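Local coordinates for protein beta-1,4-exocellulase (Thermobifida fusca, PDB 4AVO) that probably cleaves beta-1,4 linkages of cellulose as a family 6 cellobiohydrolase, this chain being its catalytic domain with a predicted proton donor replaced, at residues A37-R42 / V80-P85; D41-I46 / S108-P113; V130-I135 / Y181-A186. The protein carries 1 engineered substitution. One frame throughout, in Å; residues are numbered along the deposited sequence.

Contact 1: residues A37-R42 / V80-P85; sequences AVWLDR and VIYNLP. With BGC (beta-D-glucopyranose), chain B; BGC (beta-D-glucopyranose), chain C.
Trp39 and Val80 stand side by side on one face of the sheet, and the indole of Trp39 is sandwiched between that valine and a bound glucose. Val80 CG2 sits 3.5 Å from the centroid of the five-membered ring of Trp39, almost on the ring normal, a clear CH-pi contact. Its other methyl, CG1, lies 3.6 Å from Trp39 CE3 under the six-membered ring. Over the opposite face comes the hydroxymethyl carbon of the chain B glucose, with C6 3.5 Å from Trp39 CD2. Tyr82 closes one side: the edge of Trp39 points at its face in a T-shaped pair, the planes at 85°. Tyr82 CG is anti to the backbone N (chi1 -173°), which turns the ring up beside the indole and brings its own edge toward the chain B sugar. That sugar gives its O3 hydrogen to Asp41 OD2 at 2.7 Å, so the carboxylate of Asp41 and the indole hold the sugar together. Replacing the indole of Trp39 by the methyl of an alanine is likely to leave the sugar without its stacking surface and the Val80 methyls and Tyr82 face without the flat partner they pack on.

The second shell fixes these groups. Trp39 NE1 bonds to Val352 O, which sets the rotation of the indole, and Thr53 shares Asp41 OD2. Beneath them the strands run parallel: Val80 N reaches Val38 O at 2.8 Å and Leu40 N reaches Val80 O at 2.9 Å, both nearly straight. Past the strand ends, Glu97 takes both Arg42 NE and Asn83 ND2. Strand 38-40 thus flanks strand 75-81, whose Ile81 bonds onward to Ile132, while helix 103-119 packs against Leu40 and Ile81 on the other face of the sheet.

Contact 2: residues D41-I46 / S108-P113; sequences DRIGAI and SEYIDP. With BGC (beta-D-glucopyranose), chain B.
Ile43 and Tyr110 bring their backbones to 5.5 Å between CA atoms, where the short turn entering helix 44-47 meets helix 103-119 at a wider, pi-type turn that ends in a kink at Pro113. The turn of 41-46 is closed by two i to i-3 bonds, from Ala45 N to Arg42 O and from Ile46 N to Ile43 O.

Ile43 straddles the carbonyl of Glu109, with CG1 and CG2 each 3.6 Å from Glu109 O, and its CD1 goes on to the CB of the same residue. CG1 also touches CB of Tyr110 at 4.0 Å and lies near the plane of that ring, at its edge. Ile46 CD1 ends a chain extended at chi2 (164°) and lies against the helix, 3.7 Å from Tyr110 CD1 and 4.2 Å from Pro113 CG. The carbonyl oxygen of Arg42 lies in the plane of the Tyr110 ring, 3.9 Å from CE1. With chi1 at -178° the Tyr110 ring extends away from its own backbone N, past both isoleucines, and its hydroxyl hydrogen-bonds with Leu40 O and Tyr82 N. The ring also meets that of Tyr106.

The contact thus packs the turn after strand 38-40 onto the helix covering the Leu40 and Ile81 face of the sheet. Proline has no N-H to give to Glu109 O, and the isoleucine carbons pack against that carbonyl beside the kink. No hydrogen bond joins the two segments, so shape and hydrophobic burial hold them; Glu97 fixes the turn through Ile43 N and Arg42 NE, while the Tyr110-Leu40 bond ties in the helix.

Contact 3: residues V130-I135 / Y181-A186; sequences VAIIEI and YNYIDA
Two neighbouring parallel strands of the central barrel sheet meet here, 127-133 and 180-185, with Val130 facing Tyr181, Ala131 facing Asn182, Ile132 facing Tyr183 and Ile133 facing Ile184. Their axes lie 4.6 Å apart at closest approach and diverge by 24°. Three firm bonds form the ladder: Ala131 N to Tyr181 O, Tyr183 N to Ala131 O and Ile133 N to Tyr183 O. The first donor sits well above the carbonyl plane, whereas the other two come in almost head-on. A weak fourth, Asp185 N to Ile133 O at 3.4 Å, marks where the strands part.

On the face of Val130, Ile132 and Tyr183, Val130 CG1 lies obliquely against the tyrosine ring, 3.6 Å from CD1, and Ile132 CD1 meets Tyr183 CB at 3.9 Å. Leu285 packs on both Ile132 and Tyr183. On the opposite face Asn182 OD1 is buried against Ala131 CB (3.4 Å) and Ile133 CD1 (3.8 Å) with no polar partner, while Tyr218 O holds its ND2.

At the C-terminal end of strand 180-185, chi1 of Asp185 (-179°) swings its carboxylate toward Ile135, which with Glu134 lies just past strand 127-133. The two side chains cross at about a right angle, OD1 3.4 Å from Ile135 CD1, and a water donates to Asp185 OD2 and Glu134 O. Ile135 touches a bound glucose and precedes Ala136, the engineered replacement of the predicted proton donor. Helix 162-175 covers the Asn182 face in the beta-alpha-beta connection, an arrangement characteristic of the distorted alpha/beta barrel of family 6, with substrate-contacting residues just past the C-terminal ends of its strands.

Contacts 1 and 2 share Asp41 and Arg42, and their centres are only about 8 Å apart. The Tyr110 hydroxyl of contact 2 ties them together, 2.5 Å from Leu40 O and 3.0 Å from Tyr82 N, so the helix reaches the strand pair behind the sugar platform. Contact 3, its centre about 10 Å from that of contact 1, continues the same sheet: Ile81 N meets Ile132 O, and Glu134 N lies 2.8 Å from Ile81 O. Contacts 1 and 3 both border the glycan pocket, the Ile135 side chain lying about 4 Å from that of Trp39 at nearest atoms. Contact 2 reaches the glucose only through the shared Asp41, and stands about 16 Å from contact 3 between centres.

Contact 1: residues A37-R42 / V80-P85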
loop_
_atom_site.group_PDB
_atom_site.type_symbol
_atom_site.label_atom_id
_atom_site.label_comp_id
_atom_site.label_asym_id
_atom_site.label_seq_id
_atom_site.Cartn_x
_atom_site.Cartn_y
_atom_site.Cartn_z
ATOM N N ALA A 37 8.478 -5.691 2.319
ATOM C CA ALA A 37 7.471 -6.746 2.423
ATOM C C ALA A 37 7.557 -7.736 1.269
ATOM O O ALA A 37 7.950 -7.384 0.152
ATOM C CB ALA A 37 6.077 -6.138 2.497
ATOM N N VAL A 38 7.182 -8.978 1.552
ATOM C CA VAL A 38 7.183 -10.046 0.557
ATOM C C VAL A 38 5.750 -10.261 0.065
ATOM O O VAL A 38 4.853 -10.544 0.865
ATOM C CB VAL A 38 7.757 -11.346 1.159
ATOM C CG1 VAL A 38 7.545 -12.532 0.226
ATOM C CG2 VAL A 38 9.251 -11.168 1.485
ATOM N N TRP A 39 5.537 -10.125 -1.239
ATOM C CA TRP A 39 4.183 -10.194 -1.783
ATOM C C TRP A 39 3.862 -11.583 -2.296
ATOM O O TRP A 39 4.649 -12.181 -3.039
ATOM C CB TRP A 39 3.996 -9.186 -2.918
ATOM C CG TRP A 39 4.005 -7.742 -2.493
ATOM C CD1 TRP A 39 5.034 -7.066 -1.882
ATOM C CD2 TRP A 39 2.958 -6.785 -2.688
ATOM N NE1 TRP A 39 4.675 -5.754 -1.666
ATOM C CE2 TRP A 39 3.409 -5.553 -2.154
ATOM C CE3 TRP A 39 1.675 -6.850 -3.253
ATOM C CZ2 TRP A 39 2.628 -4.396 -2.175
ATOM C CZ3 TRP A 39 0.898 -5.690 -3.277
ATOM C CH2 TRP A 39 1.379 -4.481 -2.738
ATOM N N LEU A 40 2.708 -12.094 -1.893
ATOM C CA LEU A 40 2.213 -13.351 -2.429
ATOM C C LEU A 40 1.146 -13.029 -3.469
ATOM O O LEU A 40 -0.051 -13.075 -3.186
ATOM C CB LEU A 40 1.684 -14.253 -1.305
ATOM C CG LEU A 40 2.734 -14.718 -0.284
ATOM C CD1 LEU A 40 2.086 -15.554 0.810
ATOM C CD2 LEU A 40 3.868 -15.507 -0.932
ATOM N N ASP A 41 1.600 -12.681 -4.672
ATOM C CA ASP A 41 0.735 -12.122 -5.711
ATOM C C ASP A 41 0.042 -13.171 -6.587
ATOM O O ASP A 41 -0.757 -12.828 -7.461
ATOM C CB ASP A 41 1.533 -11.143 -6.587
ATOM C CG ASP A 41 2.631 -11.831 -7.397
ATOM O OD1 ASP A 41 3.018 -12.972 -7.059
ATOM O OD2 ASP A 41 3.105 -11.225 -8.377
ATOM N N ARG A 42 0.365 -14.440 -6.352
ATOM C CA ARG A 42 -0.193 -15.564 -7.104
ATOM C C ARG A 42 -0.192 -16.792 -6.215
ATOM O O ARG A 42 0.567 -16.859 -5.250
ATOM C CB ARG A 42 0.671 -15.885 -8.327
ATOM C CG ARG A 42 0.807 -14.796 -9.357
ATOM C CD ARG A 42 1.304 -15.369 -10.673
ATOM N NE ARG A 42 0.232 -16.121 -11.324
ATOM C CZ ARG A 42 0.259 -16.571 -12.575
ATOM N NH1 ARG A 42 1.320 -16.353 -13.352
ATOM N NH2 ARG A 42 -0.789 -17.240 -13.046
ATOM N N VAL A 80 2.502 -9.819 2.162
ATOM C CA VAL A 80 1.327 -9.181 1.577
ATOM C C VAL A 80 0.411 -10.228 0.953
ATOM O O VAL A 80 0.820 -10.988 0.074
ATOM C CB VAL A 80 1.695 -8.109 0.524
ATOM C CG1 VAL A 80 0.451 -7.307 0.116
ATOM C CG2 VAL A 80 2.782 -7.174 1.070
ATOM N N ILE A 81 -0.818 -10.263 1.445
ATOM C CA ILE A 81 -1.848 -11.159 0.945
ATOM C C ILE A 81 -2.544 -10.382 -0.153
ATOM O O ILE A 81 -3.193 -9.371 0.114
ATOM C CB ILE A 81 -2.837 -11.543 2.083
ATOM C CG1 ILE A 81 -2.077 -12.116 3.291
ATOM C CG2 ILE A 81 -3.935 -12.495 1.576
ATOM C CD1 ILE A 81 -1.177 -13.346 2.989
ATOM N N TYR A 82 -2.388 -10.842 -1.392
ATOM C CA TYR A 82 -2.781 -10.043 -2.549
ATOM C C TYR A 82 -3.197 -10.921 -3.730
ATOM O O TYR A 82 -2.490 -11.014 -4.740
ATOM C CB TYR A 82 -1.631 -9.099 -2.934
ATOM C CG TYR A 82 -1.972 -8.090 -4.007
ATOM C CD1 TYR A 82 -2.953 -7.122 -3.790
ATOM C CD2 TYR A 82 -1.294 -8.089 -5.229
ATOM C CE1 TYR A 82 -3.267 -6.189 -4.770
ATOM C CE2 TYR A 82 -1.602 -7.159 -6.216
ATOM C CZ TYR A 82 -2.590 -6.219 -5.976
ATOM O OH TYR A 82 -2.903 -5.295 -6.936
ATOM N N ASN A 83 -4.355 -11.567 -3.605
ATOM C CA ASN A 83 -4.851 -12.414 -4.681
ATOM C C ASN A 83 -6.362 -12.619 -4.669
ATOM O O ASN A 83 -6.845 -13.695 -5.022
ATOM C CB ASN A 83 -4.124 -13.770 -4.665
ATOM C CG ASN A 83 -4.157 -14.477 -6.022
ATOM O OD1 ASN A 83 -4.215 -13.836 -7.069
ATOM N ND2 ASN A 83 -4.092 -15.802 -6.000
ATOM N N LEU A 84 -7.116 -11.590 -4.287
ATOM C CA LEU A 84 -8.573 -11.712 -4.236
ATOM C C LEU A 84 -9.157 -12.052 -5.600
ATOM O O LEU A 84 -8.578 -11.704 -6.632
ATOM C CB LEU A 84 -9.226 -10.420 -3.751
ATOM C CG LEU A 84 -9.317 -10.142 -2.254
ATOM C CD1 LEU A 84 -9.696 -8.693 -2.042
ATOM C CD2 LEU A 84 -10.308 -11.084 -1.539
ATOM N N PRO A 85 -10.310 -12.740 -5.604
ATOM C CA PRO A 85 -11.074 -12.838 -6.842
ATOM C C PRO A 85 -11.376 -11.424 -7.334
ATOM O O PRO A 85 -11.738 -10.565 -6.530
ATOM C CB PRO A 85 -12.368 -13.533 -6.406
ATOM C CG PRO A 85 -12.443 -13.351 -4.925
ATOM C CD PRO A 85 -11.015 -13.354 -4.463
HETATM C C2 BGC B . 1.871 -6.319 -8.451
HETATM C C3 BGC B . 2.484 -7.574 -7.828
HETATM C C4 BGC B . 3.767 -7.243 -7.076
HETATM C C5 BGC B . 3.523 -6.062 -6.131
HETATM C C6 BGC B . 4.798 -5.601 -5.423
HETATM C C1 BGC B . 1.707 -5.182 -7.434
HETATM O O2 BGC B . 0.634 -6.666 -9.033
HETATM O O3 BGC B . 2.744 -8.545 -8.819
HETATM O O4 BGC B . 4.181 -8.385 -6.366
HETATM O O5 BGC B . 2.987 -4.959 -6.844
HETATM O O6 BGC B . 5.679 -5.004 -6.357
HETATM C C2 BGC C . -0.248 -0.556 -7.259
HETATM C C3 BGC C . 0.784 -1.598 -7.747
HETATM C C4 BGC C . 0.607 -2.999 -7.165
HETATM C C5 BGC C . -0.876 -3.169 -6.808
HETATM C C6 BGC C . -1.094 -2.932 -5.318
HETATM C C1 BGC C . -1.730 -0.940 -7.443
HETATM O O2 BGC C . -0.007 0.566 -8.067
HETATM O O3 BGC C . 2.092 -1.144 -7.459
HETATM O O4 BGC C . 1.126 -4.002 -8.059
HETATM O O5 BGC C . -1.784 -2.361 -7.564
HETATM O O6 BGC C . -1.162 -1.548 -5.063
HETATM O O HOH W 1 -2.877 -13.448 -9.477
#

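Contact 2: residues D41-I46 / S108-P113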
loop_
_atom_site.group_PDB
_atom_site.type_symbol
_atom_site.label_atom_id
_atom_site.label_comp_id
_atom_site.label_asym_id
_atom_site.label_seq_id
_atom_site.Cartn_x
_atom_site.Cartn_y
_atom_site.Cartn_z
ATOM N N ASP A 41 1.600 -12.681 -4.672
ATOM C CA ASP A 41 0.735 -12.122 -5.711
ATOM C C ASP A 41 0.042 -13.171 -6.587
ATOM O O ASP A 41 -0.757 -12.828 -7.461
ATOM C CB ASP A 41 1.533 -11.143 -6.587
ATOM C CG ASP A 41 2.631 -11.831 -7.397
ATOM O OD1 ASP A 41 3.018 -12.972 -7.059
ATOM O OD2 ASP A 41 3.105 -11.225 -8.377
ATOM N N ARG A 42 0.365 -14.440 -6.352
ATOM C CA ARG A 42 -0.193 -15.564 -7.104
ATOM C C ARG A 42 -0.192 -16.792 -6.215
ATOM O O ARG A 42 0.567 -16.859 -5.250
ATOM C CB ARG A 42 0.671 -15.885 -8.327
ATOM C CG ARG A 42 0.807 -14.796 -9.357
ATOM C CD ARG A 42 1.304 -15.369 -10.673
ATOM N NE ARG A 42 0.232 -16.121 -11.324
ATOM C CZ ARG A 42 0.259 -16.571 -12.575
ATOM N NH1 ARG A 42 1.320 -16.353 -13.352
ATOM N NH2 ARG A 42 -0.789 -17.240 -13.046
ATOM N N ILE A 43 -1.021 -17.776 -6.550
ATOM C CA ILE A 43 -0.961 -19.072 -5.880
ATOM C C ILE A 43 0.441 -19.672 -6.016
ATOM O O ILE A 43 0.979 -20.222 -5.052
ATOM C CB ILE A 43 -2.046 -20.041 -6.411
ATOM C CG1 ILE A 43 -3.424 -19.611 -5.896
ATOM C CG2 ILE A 43 -1.762 -21.471 -5.972
ATOM C CD1 ILE A 43 -4.597 -20.127 -6.733
ATOM N N GLY A 44 1.030 -19.539 -7.204
ATOM C CA GLY A 44 2.393 -20.021 -7.464
ATOM C C GLY A 44 3.472 -19.438 -6.564
ATOM O O GLY A 44 4.515 -20.058 -6.366
ATOM N N ALA A 45 3.231 -18.246 -6.020
ATOM C CA ALA A 45 4.196 -17.600 -5.123
ATOM C C ALA A 45 4.276 -18.293 -3.758
ATOM O O ALA A 45 5.213 -18.065 -2.986
ATOM C CB ALA A 45 3.862 -16.104 -4.952
ATOM N N ILE A 46 3.288 -19.135 -3.463
ATOM C CA ILE A 46 3.239 -19.823 -2.176
ATOM C C ILE A 46 4.351 -20.876 -2.095
ATOM O O ILE A 46 5.144 -20.866 -1.152
ATOM C CB ILE A 46 1.835 -20.421 -1.881
ATOM C CG1 ILE A 46 0.775 -19.306 -1.847
ATOM C CG2 ILE A 46 1.841 -21.192 -0.559
ATOM C CD1 ILE A 46 -0.673 -19.817 -1.940
ATOM N N SER A 108 -9.527 -22.039 -0.726
ATOM C CA SER A 108 -8.966 -23.387 -0.621
ATOM C C SER A 108 -7.563 -23.540 -1.193
ATOM O O SER A 108 -6.778 -24.332 -0.687
ATOM C CB SER A 108 -9.903 -24.412 -1.267
ATOM O OG SER A 108 -10.086 -24.122 -2.637
ATOM N N GLU A 109 -7.251 -22.778 -2.241
ATOM C CA GLU A 109 -5.963 -22.911 -2.932
ATOM C C GLU A 109 -5.002 -21.746 -2.703
ATOM O O GLU A 109 -3.837 -21.809 -3.102
ATOM C CB GLU A 109 -6.174 -23.124 -4.438
ATOM C CG GLU A 109 -7.156 -24.239 -4.812
ATOM C CD GLU A 109 -6.799 -25.602 -4.236
ATOM O OE1 GLU A 109 -5.601 -25.958 -4.207
ATOM O OE2 GLU A 109 -7.736 -26.323 -3.817
ATOM N N TYR A 110 -5.478 -20.690 -2.055
ATOM C CA TYR A 110 -4.600 -19.569 -1.732
ATOM C C TYR A 110 -4.475 -19.352 -0.214
ATOM O O TYR A 110 -3.409 -19.592 0.353
ATOM C CB TYR A 110 -5.021 -18.308 -2.503
ATOM C CG TYR A 110 -4.141 -17.111 -2.255
ATOM C CD1 TYR A 110 -2.892 -16.985 -2.876
ATOM C CD2 TYR A 110 -4.557 -16.101 -1.398
ATOM C CE1 TYR A 110 -2.081 -15.868 -2.631
ATOM C CE2 TYR A 110 -3.764 -14.996 -1.144
ATOM C CZ TYR A 110 -2.534 -14.878 -1.768
ATOM O OH TYR A 110 -1.762 -13.766 -1.502
ATOM N N ILE A 111 -5.553 -18.928 0.446
ATOM C CA ILE A 111 -5.498 -18.680 1.893
ATOM C C ILE A 111 -5.147 -19.938 2.699
ATOM O O ILE A 111 -4.279 -19.890 3.572
ATOM C CB ILE A 111 -6.790 -18.011 2.436
ATOM C CG1 ILE A 111 -7.014 -16.639 1.779
ATOM C CG2 ILE A 111 -6.748 -17.872 3.985
ATOM C CD1 ILE A 111 -5.886 -15.609 2.044
ATOM N N ASP A 112 -5.802 -21.057 2.397
ATOM C CA ASP A 112 -5.587 -22.279 3.181
ATOM C C ASP A 112 -4.128 -22.760 3.174
ATOM O O ASP A 112 -3.580 -23.028 4.244
ATOM C CB ASP A 112 -6.560 -23.403 2.783
ATOM C CG ASP A 112 -7.968 -23.201 3.335
ATOM O OD1 ASP A 112 -8.201 -22.233 4.091
ATOM O OD2 ASP A 112 -8.857 -24.017 2.994
ATOM N N PRO A 113 -3.487 -22.849 1.985
ATOM C CA PRO A 113 -2.069 -23.251 2.019
ATOM C C PRO A 113 -1.140 -22.231 2.694
ATOM O O PRO A 113 -0.173 -22.630 3.349
ATOM C CB PRO A 113 -1.695 -23.443 0.546
ATOM C CG PRO A 113 -2.856 -22.980 -0.255
ATOM C CD PRO A 113 -4.052 -22.879 0.620
HETATM C C2 BGC B . 1.871 -6.319 -8.451
HETATM C C3 BGC B . 2.484 -7.574 -7.828
HETATM C C4 BGC B . 3.767 -7.243 -7.076
HETATM C C5 BGC B . 3.523 -6.062 -6.131
HETATM C C6 BGC B . 4.798 -5.601 -5.423
HETATM C C1 BGC B . 1.707 -5.182 -7.434
HETATM O O2 BGC B . 0.634 -6.666 -9.033
HETATM O O3 BGC B . 2.744 -8.545 -8.819
HETATM O O4 BGC B . 4.181 -8.385 -6.366
HETATM O O5 BGC B . 2.987 -4.959 -6.844
HETATM O O6 BGC B . 5.679 -5.004 -6.357
#

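Contact 3: residues V130-I135 / Y181-A186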
loop_
_atom_site.group_PDB
_atom_site.type_symbol
_atom_site.label_atom_id
_atom_site.label_comp_id
_atom_site.label_asym_id
_atom_site.label_seq_id
_atom_site.Cartn_x
_atom_site.Cartn_y
_atom_site.Cartn_z
ATOM N N VAL A 130 3.809 -10.162 9.988
ATOM C CA VAL A 130 2.832 -9.109 9.772
ATOM C C VAL A 130 2.170 -9.400 8.433
ATOM O O VAL A 130 2.825 -9.381 7.403
ATOM C CB VAL A 130 3.478 -7.707 9.799
ATOM C CG1 VAL A 130 2.537 -6.659 9.212
ATOM C CG2 VAL A 130 3.849 -7.326 11.222
ATOM N N ALA A 131 0.877 -9.707 8.466
ATOM C CA ALA A 131 0.132 -9.999 7.245
ATOM C C ALA A 131 -0.625 -8.758 6.813
ATOM O O ALA A 131 -1.516 -8.286 7.521
ATOM C CB ALA A 131 -0.824 -11.176 7.447
ATOM N N ILE A 132 -0.230 -8.220 5.662
ATOM C CA ILE A 132 -0.876 -7.051 5.078
ATOM C C ILE A 132 -1.993 -7.530 4.159
ATOM O O ILE A 132 -1.733 -8.186 3.152
ATOM C CB ILE A 132 0.139 -6.176 4.293
ATOM C CG1 ILE A 132 1.324 -5.758 5.190
ATOM C CG2 ILE A 132 -0.553 -4.959 3.679
ATOM C CD1 ILE A 132 0.970 -4.834 6.346
ATOM N N ILE A 133 -3.236 -7.202 4.510
ATOM C CA ILE A 133 -4.391 -7.810 3.838
ATOM C C ILE A 133 -4.974 -7.010 2.672
ATOM O O ILE A 133 -5.612 -5.972 2.867
ATOM C CB ILE A 133 -5.523 -8.159 4.848
ATOM C CG1 ILE A 133 -4.950 -8.826 6.111
ATOM C CG2 ILE A 133 -6.611 -9.016 4.163
ATOM C CD1 ILE A 133 -4.252 -10.169 5.888
ATOM N N GLU A 134 -4.715 -7.513 1.466
ATOM C CA GLU A 134 -5.432 -7.148 0.233
ATOM C C GLU A 134 -5.510 -5.659 -0.120
ATOM O O GLU A 134 -6.544 -4.995 0.052
ATOM C CB GLU A 134 -6.808 -7.834 0.177
ATOM C CG GLU A 134 -6.721 -9.366 0.160
ATOM C CD GLU A 134 -6.163 -9.950 -1.147
ATOM O OE1 GLU A 134 -6.065 -9.218 -2.160
ATOM O OE2 GLU A 134 -5.838 -11.161 -1.160
ATOM N N ILE A 135 -4.396 -5.169 -0.650
ATOM C CA ILE A 135 -4.240 -3.790 -1.102
ATOM C C ILE A 135 -5.261 -3.446 -2.176
ATOM O O ILE A 135 -5.563 -4.283 -3.026
ATOM C CB ILE A 135 -2.813 -3.579 -1.693
ATOM C CG1 ILE A 135 -1.740 -4.192 -0.780
ATOM C CG2 ILE A 135 -2.541 -2.108 -1.996
ATOM C CD1 ILE A 135 -1.862 -3.799 0.682
ATOM N N TYR A 181 0.088 -11.075 12.669
ATOM C CA TYR A 181 -0.456 -9.764 12.997
ATOM C C TYR A 181 -1.078 -9.163 11.740
ATOM O O TYR A 181 -0.358 -8.737 10.841
ATOM C CB TYR A 181 0.676 -8.854 13.512
ATOM C CG TYR A 181 1.303 -9.337 14.807
ATOM C CD1 TYR A 181 2.194 -10.418 14.825
ATOM C CD2 TYR A 181 0.993 -8.719 16.017
ATOM C CE1 TYR A 181 2.752 -10.870 16.019
ATOM C CE2 TYR A 181 1.552 -9.154 17.213
ATOM C CZ TYR A 181 2.429 -10.226 17.209
ATOM O OH TYR A 181 2.973 -10.657 18.399
ATOM N N ASN A 182 -2.411 -9.122 11.680
ATOM C CA ASN A 182 -3.107 -8.636 10.478
ATOM C C ASN A 182 -3.300 -7.132 10.443
ATOM O O ASN A 182 -3.795 -6.541 11.397
ATOM C CB ASN A 182 -4.492 -9.267 10.342
ATOM C CG ASN A 182 -4.448 -10.753 10.109
ATOM O OD1 ASN A 182 -3.566 -11.274 9.419
ATOM N ND2 ASN A 182 -5.423 -11.452 10.675
ATOM N N TYR A 183 -2.935 -6.524 9.319
ATOM C CA TYR A 183 -3.250 -5.127 9.060
ATOM C C TYR A 183 -4.104 -5.029 7.801
ATOM O O TYR A 183 -3.737 -5.561 6.753
ATOM C CB TYR A 183 -1.968 -4.305 8.909
ATOM C CG TYR A 183 -1.193 -4.134 10.203
ATOM C CD1 TYR A 183 -0.434 -5.184 10.727
ATOM C CD2 TYR A 183 -1.206 -2.920 10.890
ATOM C CE1 TYR A 183 0.283 -5.035 11.903
ATOM C CE2 TYR A 183 -0.487 -2.757 12.072
ATOM C CZ TYR A 183 0.251 -3.824 12.570
ATOM O OH TYR A 183 0.964 -3.684 13.734
ATOM N N ILE A 184 -5.253 -4.366 7.920
ATOM C CA ILE A 184 -6.155 -4.156 6.789
ATOM C C ILE A 184 -5.678 -2.956 5.979
ATOM O O ILE A 184 -5.317 -1.927 6.544
ATOM C CB ILE A 184 -7.619 -3.916 7.272
ATOM C CG1 ILE A 184 -8.212 -5.205 7.853
ATOM C CG2 ILE A 184 -8.491 -3.375 6.140
ATOM C CD1 ILE A 184 -9.610 -5.033 8.468
ATOM N N ASP A 185 -5.669 -3.086 4.655
ATOM C CA ASP A 185 -5.289 -1.957 3.816
ATOM C C ASP A 185 -6.367 -0.875 3.870
ATOM O O ASP A 185 -7.555 -1.163 3.747
ATOM C CB ASP A 185 -5.038 -2.403 2.377
ATOM C CG ASP A 185 -4.625 -1.252 1.489
ATOM O OD1 ASP A 185 -3.418 -0.925 1.463
ATOM O OD2 ASP A 185 -5.513 -0.656 0.852
ATOM N N ALA A 186 -5.947 0.372 4.053
ATOM C CA ALA A 186 -6.891 1.475 4.215
ATOM C C ALA A 186 -6.659 2.609 3.215
ATOM O O ALA A 186 -6.791 3.788 3.562
ATOM C CB ALA A 186 -6.845 1.995 5.641
HETATM O O HOH W 2 -7.724 -2.125 0.258
#